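Local structure of glutaredoxin (Methanosarcina mazei, 3NZN) at residues A[21-31]-A[47-56]. The protein is probably a small thiol-disulfide oxidoreductase of the glutaredoxin family, built on the thioredoxin fold with a redox-active pair of cysteines. Numbering follows the deposited sequence.
Sequences RGKVIMYGLST and VDFDYVYVDR. With SO4 (sulfate ion), chain D; SO4 (sulfate ion), chain F.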
loop_
_atom_site.group_PDB
_atom_site.type_symbol
_atom_site.label_atom_id
_atom_site.label_comp_id
_atom_site.label_asym_id
_atom_site.label_seq_id
_atom_site.Cartn_x
_atom_site.Cartn_y
_atom_site.Cartn_z
ATOM N N ARG A 21 -22.476 19.993 5.356
ATOM C CA ARG A 21 -21.928 19.884 6.687
ATOM C C ARG A 21 -20.417 20.231 6.701
ATOM O O ARG A 21 -19.710 19.812 7.598
ATOM C CB ARG A 21 -22.151 18.482 7.263
ATOM C CG ARG A 21 -23.594 18.077 7.276
ATOM C CD ARG A 21 -24.479 18.989 8.159
ATOM N NE ARG A 21 -23.952 18.965 9.520
ATOM C CZ ARG A 21 -24.358 19.848 10.449
ATOM N NH1 ARG A 21 -25.218 20.819 10.152
ATOM N NH2 ARG A 21 -23.818 19.769 11.627
ATOM N N GLY A 22 -19.999 20.977 5.707
ATOM C CA GLY A 22 -18.601 21.348 5.542
ATOM C C GLY A 22 -17.788 20.222 4.879
ATOM O O GLY A 22 -18.301 19.323 4.265
ATOM N N LYS A 23 -16.487 20.250 5.061
ATOM C CA LYS A 23 -15.608 19.302 4.390
ATOM C C LYS A 23 -15.738 17.972 5.136
ATOM O O LYS A 23 -15.429 17.879 6.307
ATOM C CB LYS A 23 -14.189 19.804 4.394
ATOM C CG LYS A 23 -13.242 18.814 3.610
ATOM C CD LYS A 23 -13.576 18.630 2.104
ATOM C CE LYS A 23 -12.535 17.813 1.395
ATOM N NZ LYS A 23 -12.554 18.162 -0.011
ATOM N N VAL A 24 -16.125 16.940 4.431
ATOM C CA VAL A 24 -16.201 15.605 4.958
ATOM C C VAL A 24 -15.564 14.688 3.886
ATOM O O VAL A 24 -16.052 14.664 2.792
ATOM C CB VAL A 24 -17.645 15.172 5.219
ATOM C CG1 VAL A 24 -17.817 13.742 5.730
ATOM C CG2 VAL A 24 -18.356 16.177 6.231
ATOM N N ILE A 25 -14.504 13.965 4.288
ATOM C CA ILE A 25 -13.783 13.115 3.316
ATOM C C ILE A 25 -13.481 11.748 3.928
ATOM O O ILE A 25 -12.984 11.650 4.962
ATOM C CB ILE A 25 -12.547 13.820 2.754
ATOM C CG1 ILE A 25 -11.858 12.925 1.697
ATOM C CG2 ILE A 25 -11.628 14.134 3.797
ATOM C CD1 ILE A 25 -11.070 13.728 0.742
ATOM N N MET A 26 -13.939 10.740 3.190
ATOM C CA MET A 26 -13.618 9.361 3.569
ATOM C C MET A 26 -12.487 8.803 2.660
ATOM O O MET A 26 -12.626 8.766 1.507
ATOM C CB MET A 26 -14.846 8.431 3.444
ATOM C CG MET A 26 -14.569 6.964 3.947
ATOM S SD MET A 26 -15.694 5.637 3.301
ATOM C CE MET A 26 -16.756 6.745 2.477
ATOM N N TYR A 27 -11.367 8.489 3.316
ATOM C CA TYR A 27 -10.302 7.703 2.656
ATOM C C TYR A 27 -10.576 6.217 2.866
ATOM O O TYR A 27 -10.705 5.772 3.913
ATOM C CB TYR A 27 -8.935 8.090 3.182
ATOM C CG TYR A 27 -8.587 9.505 2.800
ATOM C CD1 TYR A 27 -7.949 9.786 1.600
ATOM C CD2 TYR A 27 -8.849 10.565 3.651
ATOM C CE1 TYR A 27 -7.621 11.094 1.250
ATOM C CE2 TYR A 27 -8.522 11.876 3.284
ATOM C CZ TYR A 27 -7.929 12.115 2.119
ATOM O OH TYR A 27 -7.645 13.446 1.886
ATOM N N GLY A 28 -10.629 5.513 1.729
ATOM C CA GLY A 28 -10.905 4.097 1.786
ATOM C C GLY A 28 -10.084 3.295 0.763
ATOM O O GLY A 28 -9.209 3.861 0.096
ATOM N N LEU A 29 -10.407 2.041 0.633
ATOM C CA LEU A 29 -9.867 1.177 -0.413
ATOM C C LEU A 29 -11.046 0.666 -1.242
ATOM O O LEU A 29 -12.125 0.453 -0.696
ATOM C CB LEU A 29 -9.127 -0.023 0.207
ATOM C CG LEU A 29 -7.989 0.286 1.158
ATOM C CD1 LEU A 29 -7.376 -0.933 1.799
ATOM C CD2 LEU A 29 -6.909 1.191 0.574
ATOM N N SER A 30 -10.837 0.422 -2.518
ATOM C CA SER A 30 -11.852 -0.042 -3.377
ATOM C C SER A 30 -12.445 -1.420 -3.020
ATOM O O SER A 30 -13.549 -1.744 -3.322
ATOM C CB SER A 30 -11.428 0.055 -4.813
ATOM O OG SER A 30 -10.429 -0.943 -5.076
ATOM N N THR A 31 -11.602 -2.218 -2.393
ATOM C CA THR A 31 -11.888 -3.548 -1.842
ATOM C C THR A 31 -11.887 -3.420 -0.343
ATOM O O THR A 31 -10.834 -3.386 0.227
ATOM C CB THR A 31 -10.725 -4.467 -2.157
ATOM O OG1 THR A 31 -9.628 -3.797 -1.474
ATOM C CG2 THR A 31 -10.573 -4.556 -3.605
ATOM N N VAL A 47 -25.723 13.800 3.607
ATOM C CA VAL A 47 -24.695 14.851 3.761
ATOM C C VAL A 47 -23.790 14.952 2.470
ATOM O O VAL A 47 -23.614 13.947 1.781
ATOM C CB VAL A 47 -23.880 14.667 4.984
ATOM C CG1 VAL A 47 -24.727 14.666 6.258
ATOM C CG2 VAL A 47 -22.963 13.408 4.955
ATOM N N ASP A 48 -23.294 16.093 2.246
ATOM C CA ASP A 48 -22.236 16.270 1.224
ATOM C C ASP A 48 -20.993 15.601 1.814
ATOM O O ASP A 48 -20.590 15.733 2.928
ATOM C CB ASP A 48 -21.974 17.706 0.986
ATOM C CG ASP A 48 -23.038 18.454 0.310
ATOM O OD1 ASP A 48 -23.998 17.875 -0.130
ATOM O OD2 ASP A 48 -22.925 19.737 0.334
ATOM N N PHE A 49 -20.285 14.836 0.917
ATOM C CA PHE A 49 -18.997 14.213 1.299
ATOM C C PHE A 49 -18.260 13.831 0.008
ATOM O O PHE A 49 -18.816 13.649 -0.994
ATOM C CB PHE A 49 -19.202 12.966 2.180
ATOM C CG PHE A 49 -19.796 11.807 1.499
ATOM C CD1 PHE A 49 -18.947 10.706 1.122
ATOM C CD2 PHE A 49 -21.113 11.653 1.217
ATOM C CE1 PHE A 49 -19.464 9.603 0.531
ATOM C CE2 PHE A 49 -21.655 10.579 0.629
ATOM C CZ PHE A 49 -20.808 9.494 0.254
ATOM N N ASP A 50 -16.943 13.740 0.244
ATOM C CA ASP A 50 -16.047 13.160 -0.765
ATOM C C ASP A 50 -15.546 11.821 -0.243
ATOM O O ASP A 50 -15.391 11.589 0.890
ATOM C CB ASP A 50 -14.863 14.088 -0.941
ATOM C CG ASP A 50 -15.211 15.417 -1.449
ATOM O OD1 ASP A 50 -16.307 15.648 -1.921
ATOM O OD2 ASP A 50 -14.338 16.248 -1.332
ATOM N N TYR A 51 -15.142 10.998 -1.248
ATOM C CA TYR A 51 -14.442 9.723 -0.930
ATOM C C TYR A 51 -13.301 9.532 -1.974
ATOM O O TYR A 51 -13.351 10.025 -3.057
ATOM C CB TYR A 51 -15.358 8.575 -0.821
ATOM C CG TYR A 51 -16.058 8.178 -2.048
ATOM C CD1 TYR A 51 -15.510 7.193 -2.872
ATOM C CD2 TYR A 51 -17.188 8.853 -2.508
ATOM C CE1 TYR A 51 -16.118 6.838 -4.017
ATOM C CE2 TYR A 51 -17.817 8.484 -3.681
ATOM C CZ TYR A 51 -17.252 7.475 -4.429
ATOM O OH TYR A 51 -17.814 7.089 -5.599
ATOM N N VAL A 52 -12.297 8.824 -1.438
ATOM C CA VAL A 52 -11.050 8.519 -2.237
ATOM C C VAL A 52 -10.735 7.076 -1.965
ATOM O O VAL A 52 -10.685 6.605 -0.861
ATOM C CB VAL A 52 -9.907 9.399 -1.709
ATOM C CG1 VAL A 52 -8.575 9.065 -2.431
ATOM C CG2 VAL A 52 -10.254 10.895 -1.910
ATOM N N TYR A 53 -10.448 6.353 -3.127
ATOM C CA TYR A 53 -9.966 4.995 -3.023
ATOM C C TYR A 53 -8.432 4.996 -3.181
ATOM O O TYR A 53 -7.927 5.197 -4.345
ATOM C CB TYR A 53 -10.599 4.121 -4.090
ATOM C CG TYR A 53 -12.082 3.880 -3.882
ATOM C CD1 TYR A 53 -12.611 3.662 -2.614
ATOM C CD2 TYR A 53 -12.945 3.857 -4.937
ATOM C CE1 TYR A 53 -13.967 3.448 -2.443
ATOM C CE2 TYR A 53 -14.339 3.645 -4.760
ATOM C CZ TYR A 53 -14.801 3.456 -3.519
ATOM O OH TYR A 53 -16.179 3.286 -3.333
ATOM N N VAL A 54 -7.746 4.950 -2.132
ATOM C CA VAL A 54 -6.313 5.216 -2.109
ATOM C C VAL A 54 -5.573 4.085 -2.991
ATOM O O VAL A 54 -4.565 4.495 -3.649
ATOM C CB VAL A 54 -5.761 5.208 -0.708
ATOM C CG1 VAL A 54 -4.282 5.324 -0.654
ATOM C CG2 VAL A 54 -6.346 6.420 0.127
ATOM N N ASP A 55 -6.086 2.930 -3.016
ATOM C CA ASP A 55 -5.427 1.887 -3.817
ATOM C C ASP A 55 -5.623 2.108 -5.269
ATOM O O ASP A 55 -4.931 1.417 -6.067
ATOM C CB ASP A 55 -6.001 0.564 -3.476
ATOM C CG ASP A 55 -7.471 0.459 -3.757
ATOM O OD1 ASP A 55 -8.272 1.308 -3.287
ATOM O OD2 ASP A 55 -7.942 -0.514 -4.319
ATOM N N ARG A 56 -6.439 3.024 -5.762
ATOM C CA ARG A 56 -6.613 3.354 -7.139
ATOM C C ARG A 56 -5.841 4.570 -7.568
ATOM O O ARG A 56 -5.931 4.985 -8.680
ATOM C CB ARG A 56 -8.097 3.447 -7.507
ATOM C CG ARG A 56 -8.722 2.102 -7.462
ATOM C CD ARG A 56 -10.047 2.054 -8.005
ATOM N NE ARG A 56 -10.543 0.685 -8.109
ATOM C CZ ARG A 56 -11.861 0.477 -8.215
ATOM N NH1 ARG A 56 -12.656 1.505 -8.310
ATOM N NH2 ARG A 56 -12.351 -0.750 -8.272
HETATM S S SO4 D . -15.423 23.424 7.369
HETATM O O1 SO4 D . -14.374 24.212 6.751
HETATM O O2 SO4 D . -16.728 23.997 6.858
HETATM O O3 SO4 D . -15.018 22.118 6.705
HETATM O O4 SO4 D . -15.234 23.501 8.896
HETATM S S SO4 F . -20.525 8.089 -7.501
HETATM O O1 SO4 F . -20.577 9.345 -8.336
HETATM O O2 SO4 F . -21.897 7.690 -7.177
HETATM O O3 SO4 F . -19.899 7.057 -8.194
HETATM O O4 SO4 F . -19.829 8.578 -6.267
HETATM O O HOH W 1 -20.814 18.237 4.053
HETATM O O HOH W 2 -6.584 -2.840 -2.570
#
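Ser30 and Asp55 close the C-terminal end of a parallel strand pair, 24-28 beside 49-53, which with helix 33-45 forms the first beta-alpha-beta crossover of the glutaredoxin version of the thioredoxin fold. The Asp55 carboxylate grips Ser30 twice: OD1 accepts the backbone N at 2.8 Å, and OD2 takes the hydroxyl OG at 2.6 Å through its syn lone pair. A chi1 of 61°, which sets CG between the backbone N and the carbonyl carbon, presents both oxygens to the serine. Were Asp55 replaced by an alanine, the Ser30 amide and hydroxyl would probably lose these acceptors, and the turn just before the Cys32-Cys35 disulfide would be likely to move more easily. Two further groups lie against Ser30, roughly at right angles to each other: its CA sits over one face of the Tyr53 ring in a CH-pi contact, 4.0 Å from the centroid, and its CB over the centre of the Arg56 guanidinium, whose NH1 is held by the backbone O of Lys10.

Between the strands, five backbone hydrogen bonds run from Asp50 N to Val24 O through to Val54 N to Gly28 O. On one face the Tyr27 ring and Val52 lie side by side, pointing the same way, with Val54 CG2 at the ring edge and helix 59-72 packed beyond. The other face carries Met26, whose CE reaches Tyr51 CB at 4.0 Å beneath helix 33-45. At the far end Lys23, its chain bent at chi2 (62°), crosses Asp50 at about a right angle, and NZ meets OD2 in a salt bridge of 2.9 Å, nearly in line with the carboxylate C-O bond.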